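Local coordinates for putative glyoxalase superfamily protein (Ralstonia eutropha, PDB 3IUZ) that probably acts as an iron(II)-dependent dioxygenase that oxidatively decarboxylates 2-oxoadipate to 2-hydroxyglutarate, at residues A[80-85]-A[236-241]; A[123-128]-A[143-148]. All blocks are in the same frame, centred on the assembly; numbering follows the deposited sequence. Where two conformers were deposited one is given.

Both contacts are antiparallel strand pairs in the large mixed sheet of this glyoxalase-clan protein, with centres about 15 Å apart. Contact 1 joins strand 80-87 to strand 238-242, which are far apart in sequence; contact 2 is the hairpin of strands 125-132 and 141-147, and it falls between the two halves of contact 1 along the chain. Strands 80-87 and 141-147 run side by side in parallel, and probable hydrogen bonds G83 O to F143 N (2.8 Å) and L85 N to F143 O (2.9 Å) tie the pairs together. Contact 1, nearer the chain centre, carries two histidines whose placement is consistent with an iron site; contact 2 continues the same sheet outward.

Contact 1. Residues A[80-85]-A[236-241]; sequences FDHGAL and FNHATD
F80 CE1 packs 3.7 Å from A239 CB where strands 80-87 and 238-242 run antiparallel in the central sheet of a glyoxalase-type fold, on the side covered by helix 42-60. D81 gives its backbone N to T240 O, while its carboxylate forms salt bridges to R242 and R308 and also accepts a bond from the next residue: H82 ND1 points in the ring plane at the anti lone pair of D81 OD2 (2.8 Å). That bond fixes the rotation of the H82 ring, whose CG sits between its backbone N and carbonyl carbon (chi1 71°). T240 lies over one face of the imidazole, CB 3.7 Å from the ring centroid in a CH-pi contact; T240 OG1 bonds to E304. The ring of H238 is turned 83° against that of H82, and the two NE2 atoms, 3.3 Å apart, share at most a weak hydrogen bond. A modelled water lies 2.5 Å from both H82 NE2 and H238 NE2, so short that its identity is doubtful. Two histidine nitrogens converging beside E304 are consistent with a two-histidine, one-carboxylate iron(II) site, as in related dioxygenases, although no metal is modelled here. In the conformer given for F236, G83 brings its CA over the ring face, 4.0 Å from the centroid, and L85 CD2 meets the ring edge at CE1. Between them, A84 pairs with H238, its N bonding to H238 O and its CB lying against the H238 face. A84 O accepts N237 N (2.7 Å). Behind H238, N237 plays the part that D81 plays for H82: N237 OD1 accepts H238 ND1 at 3.1 Å on an in-plane lone pair, N-H...O angle 169°.

Contact 2. Residues A[123-128]-A[143-148]; sequences ISMTGR and FVSEFH
R128 and V144 exchange two backbone hydrogen bonds, as do T126 and E146, in the antiparallel hairpin of strands 125-132 and 141-147; a fifth, H148 N to S124 O, extends the ladder beside a G1 beta bulge at S124 and M125, which both face L120. The polar side chains gather on the face of T126, R128 and E146. There R128 NH1 forms a salt bridge with E146 OE1 (2.9 Å), approaching from above the carboxylate plane, with guanidinium and carboxylate planes 86° apart. The other carboxylate oxygen, E146 OE2, accepts the backbone N of E100. One water joins R128 NH1 to V144 O, and a second links R128 NH2 to E146 OE1. T126 OG1 and H148 NE2 are hydrogen-bonded at the imidazole edge (2.6 Å); either could be the donor. On the face of M125 and S145 the contact is mostly apolar: M125, a selenomethionine, sets CG 3.9 Å from F147 CD1. G127 CA passes 3.7 Å from F143 CE1. With its CG anti to the backbone N (chi1 -167°), F143 also brings one ring face toward R128 O. Bonded at both carboxylate oxygens and paired with R128, E146 probably keeps a negative charge.

Contact 1. Residues A[80-85]-A[236-241]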
# COMPACT_ATOMS: atom_id res chain seq x y z
N PHE A 80 -2.18 -2.30 -11.84
CA PHE A 80 -2.02 -2.22 -10.41
C PHE A 80 -3.17 -2.97 -9.73
O PHE A 80 -4.31 -2.50 -9.71
CB PHE A 80 -1.96 -0.78 -9.92
CG PHE A 80 -1.57 -0.61 -8.47
CD1 PHE A 80 -0.91 -1.59 -7.72
CD2 PHE A 80 -1.85 0.60 -7.85
CE1 PHE A 80 -0.55 -1.35 -6.40
CE2 PHE A 80 -1.51 0.83 -6.58
CZ PHE A 80 -0.85 -0.12 -5.83
N ASP A 81 -2.84 -4.13 -9.19
CA ASP A 81 -3.82 -5.03 -8.62
C ASP A 81 -4.19 -4.68 -7.19
O ASP A 81 -5.39 -4.62 -6.86
CB ASP A 81 -3.30 -6.45 -8.65
CG ASP A 81 -4.36 -7.46 -8.22
OD1 ASP A 81 -5.11 -7.93 -9.10
OD2 ASP A 81 -4.41 -7.77 -7.02
N HIS A 82 -3.19 -4.53 -6.32
CA HIS A 82 -3.43 -4.12 -4.95
C HIS A 82 -2.14 -3.65 -4.29
O HIS A 82 -1.05 -4.08 -4.70
CB HIS A 82 -4.03 -5.27 -4.14
CG HIS A 82 -3.10 -6.39 -3.83
ND1 HIS A 82 -2.91 -7.47 -4.67
CD2 HIS A 82 -2.37 -6.65 -2.72
CE1 HIS A 82 -2.11 -8.34 -4.09
NE2 HIS A 82 -1.74 -7.86 -2.91
N GLY A 83 -2.27 -2.70 -3.35
CA GLY A 83 -1.20 -2.38 -2.39
C GLY A 83 -1.57 -2.99 -1.02
O GLY A 83 -2.77 -3.07 -0.65
N ALA A 84 -0.57 -3.47 -0.30
CA ALA A 84 -0.80 -4.11 1.00
C ALA A 84 -0.07 -3.27 2.04
O ALA A 84 1.08 -2.88 1.82
CB ALA A 84 -0.28 -5.54 1.04
N LEU A 85 -0.76 -2.95 3.13
CA LEU A 85 -0.13 -2.27 4.24
C LEU A 85 -0.48 -2.87 5.57
O LEU A 85 -1.38 -3.72 5.69
CB LEU A 85 -0.40 -0.77 4.22
CG LEU A 85 -1.86 -0.30 4.31
CD1 LEU A 85 -1.99 0.77 5.38
CD2 LEU A 85 -2.35 0.25 3.00
N PHE A 236 3.36 1.17 2.40
CA PHE A 236 3.06 -0.06 1.64
C PHE A 236 4.16 -1.14 1.84
O PHE A 236 5.36 -0.84 1.67
CB PHE A 236 2.96 0.25 0.13
CG PHE A 236 1.57 0.67 -0.39
CD1 PHE A 236 0.46 0.75 0.42
CD2 PHE A 236 1.41 0.94 -1.76
CE1 PHE A 236 -0.78 1.13 -0.12
CE2 PHE A 236 0.17 1.30 -2.29
CZ PHE A 236 -0.91 1.38 -1.49
N ASN A 237 3.75 -2.36 2.15
CA ASN A 237 4.62 -3.51 2.29
C ASN A 237 5.00 -4.03 0.89
O ASN A 237 6.14 -4.50 0.65
CB ASN A 237 3.89 -4.58 3.06
CG ASN A 237 4.69 -5.85 3.22
OD1 ASN A 237 4.45 -6.79 2.51
ND2 ASN A 237 5.65 -5.88 4.17
N HIS A 238 4.03 -3.95 -0.03
CA HIS A 238 4.26 -4.34 -1.39
C HIS A 238 3.18 -3.79 -2.30
O HIS A 238 2.09 -3.38 -1.82
CB HIS A 238 4.40 -5.88 -1.50
CG HIS A 238 3.13 -6.64 -1.26
ND1 HIS A 238 2.84 -7.25 -0.05
CD2 HIS A 238 2.09 -6.92 -2.08
CE1 HIS A 238 1.68 -7.89 -0.15
NE2 HIS A 238 1.19 -7.67 -1.36
N ALA A 239 3.53 -3.68 -3.58
CA ALA A 239 2.57 -3.45 -4.63
C ALA A 239 2.55 -4.66 -5.53
O ALA A 239 3.59 -5.29 -5.75
CB ALA A 239 2.92 -2.23 -5.44
N THR A 240 1.39 -4.91 -6.12
CA THR A 240 1.17 -6.10 -6.93
C THR A 240 0.64 -5.76 -8.30
O THR A 240 -0.24 -4.89 -8.45
CB THR A 240 0.22 -7.06 -6.21
OG1 THR A 240 0.78 -7.36 -4.93
CG2 THR A 240 -0.03 -8.39 -6.98
N ASP A 241 1.14 -6.49 -9.29
CA ASP A 241 0.94 -6.17 -10.70
C ASP A 241 0.22 -7.38 -11.25
O ASP A 241 0.70 -8.51 -11.09
CB ASP A 241 2.33 -5.96 -11.34
CG ASP A 241 2.30 -5.65 -12.83
OD1 ASP A 241 1.23 -5.68 -13.49
OD2 ASP A 241 3.42 -5.35 -13.36
O HOH W 1 -0.47 -9.50 -1.52

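Contact 2. Residues A[123-128]-A[143-148]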
# COMPACT_ATOMS: atom_id res chain seq x y z
N ILE A 123 1.06 -15.74 11.73
CA ILE A 123 1.92 -14.60 11.93
C ILE A 123 1.27 -13.55 12.86
O ILE A 123 1.70 -12.42 12.89
CB ILE A 123 2.34 -13.99 10.56
CG1 ILE A 123 1.14 -13.59 9.69
CG2 ILE A 123 3.26 -14.94 9.83
CD1 ILE A 123 1.54 -12.90 8.38
N SER A 124 0.23 -13.95 13.58
CA SER A 124 -0.48 -13.06 14.51
C SER A 124 -1.03 -11.79 13.87
O SER A 124 -0.94 -10.68 14.46
CB SER A 124 0.41 -12.69 15.68
OG SER A 124 0.82 -13.86 16.31
N MSE A 125 -1.57 -11.95 12.67
CA MSE A 125 -2.25 -10.84 11.99
C MSE A 125 -3.62 -11.24 11.43
O MSE A 125 -3.94 -12.42 11.27
CB MSE A 125 -1.39 -10.31 10.84
CG MSE A 125 0.07 -9.97 11.22
SE MSE A 125 0.80 -8.67 9.97
CE MSE A 125 0.77 -9.56 8.32
N THR A 126 -4.44 -10.22 11.22
CA THR A 126 -5.68 -10.33 10.45
C THR A 126 -5.59 -9.46 9.23
O THR A 126 -5.33 -8.22 9.30
CB THR A 126 -6.91 -9.87 11.29
OG1 THR A 126 -6.92 -10.58 12.53
CG2 THR A 126 -8.22 -10.12 10.50
N GLY A 127 -5.85 -10.06 8.09
CA GLY A 127 -5.86 -9.30 6.85
C GLY A 127 -7.26 -9.12 6.30
O GLY A 127 -8.10 -10.00 6.47
N ARG A 128 -7.50 -7.97 5.70
CA ARG A 128 -8.80 -7.65 5.08
C ARG A 128 -8.57 -6.96 3.75
O ARG A 128 -7.68 -6.11 3.62
CB ARG A 128 -9.62 -6.74 5.99
CG ARG A 128 -9.99 -7.38 7.29
CD ARG A 128 -10.91 -6.52 8.17
NE ARG A 128 -11.22 -7.14 9.49
CZ ARG A 128 -10.46 -7.06 10.58
NH1 ARG A 128 -9.28 -6.47 10.56
NH2 ARG A 128 -10.88 -7.61 11.71
N PHE A 143 -5.09 -4.07 0.65
CA PHE A 143 -5.06 -5.18 1.58
C PHE A 143 -4.49 -4.60 2.87
O PHE A 143 -3.38 -4.10 2.86
CB PHE A 143 -4.24 -6.35 1.04
CG PHE A 143 -4.45 -7.61 1.82
CD1 PHE A 143 -3.77 -7.84 3.01
CD2 PHE A 143 -5.34 -8.57 1.39
CE1 PHE A 143 -3.95 -9.01 3.73
CE2 PHE A 143 -5.53 -9.73 2.11
CZ PHE A 143 -4.85 -9.95 3.28
N VAL A 144 -5.29 -4.57 3.93
CA VAL A 144 -4.86 -3.95 5.17
C VAL A 144 -4.81 -5.00 6.22
O VAL A 144 -5.82 -5.66 6.51
CB VAL A 144 -5.83 -2.83 5.62
CG1 VAL A 144 -5.28 -2.17 6.92
CG2 VAL A 144 -6.01 -1.80 4.46
N SER A 145 -3.63 -5.16 6.79
CA SER A 145 -3.41 -6.10 7.87
C SER A 145 -3.24 -5.41 9.20
O SER A 145 -2.75 -4.27 9.27
CB SER A 145 -2.17 -6.93 7.55
OG SER A 145 -2.49 -7.84 6.51
N GLU A 146 -3.68 -6.11 10.23
CA GLU A 146 -3.52 -5.70 11.61
C GLU A 146 -2.64 -6.70 12.35
O GLU A 146 -2.92 -7.93 12.38
CB GLU A 146 -4.85 -5.68 12.35
CG GLU A 146 -5.91 -4.80 11.77
CD GLU A 146 -7.16 -4.80 12.63
OE1 GLU A 146 -7.72 -5.90 12.94
OE2 GLU A 146 -7.59 -3.67 12.94
N PHE A 147 -1.61 -6.17 12.99
CA PHE A 147 -0.79 -6.98 13.90
C PHE A 147 -1.37 -7.03 15.33
O PHE A 147 -1.76 -6.00 15.90
CB PHE A 147 0.68 -6.48 13.93
CG PHE A 147 1.53 -7.33 14.76
CD1 PHE A 147 1.99 -8.52 14.27
CD2 PHE A 147 1.79 -7.00 16.09
CE1 PHE A 147 2.70 -9.37 15.08
CE2 PHE A 147 2.52 -7.87 16.89
CZ PHE A 147 2.96 -9.03 16.37
N HIS A 148 -1.35 -8.24 15.92
CA HIS A 148 -1.91 -8.56 17.23
C HIS A 148 -0.83 -8.93 18.25
O HIS A 148 -0.34 -10.06 18.26
CB HIS A 148 -2.88 -9.75 17.13
CG HIS A 148 -3.98 -9.55 16.13
ND1 HIS A 148 -4.87 -8.51 16.24
CD2 HIS A 148 -4.34 -10.24 15.02
CE1 HIS A 148 -5.71 -8.54 15.21
NE2 HIS A 148 -5.43 -9.59 14.46
O HOH W 2 -7.66 -5.22 8.61
O HOH W 3 -9.58 -7.13 14.23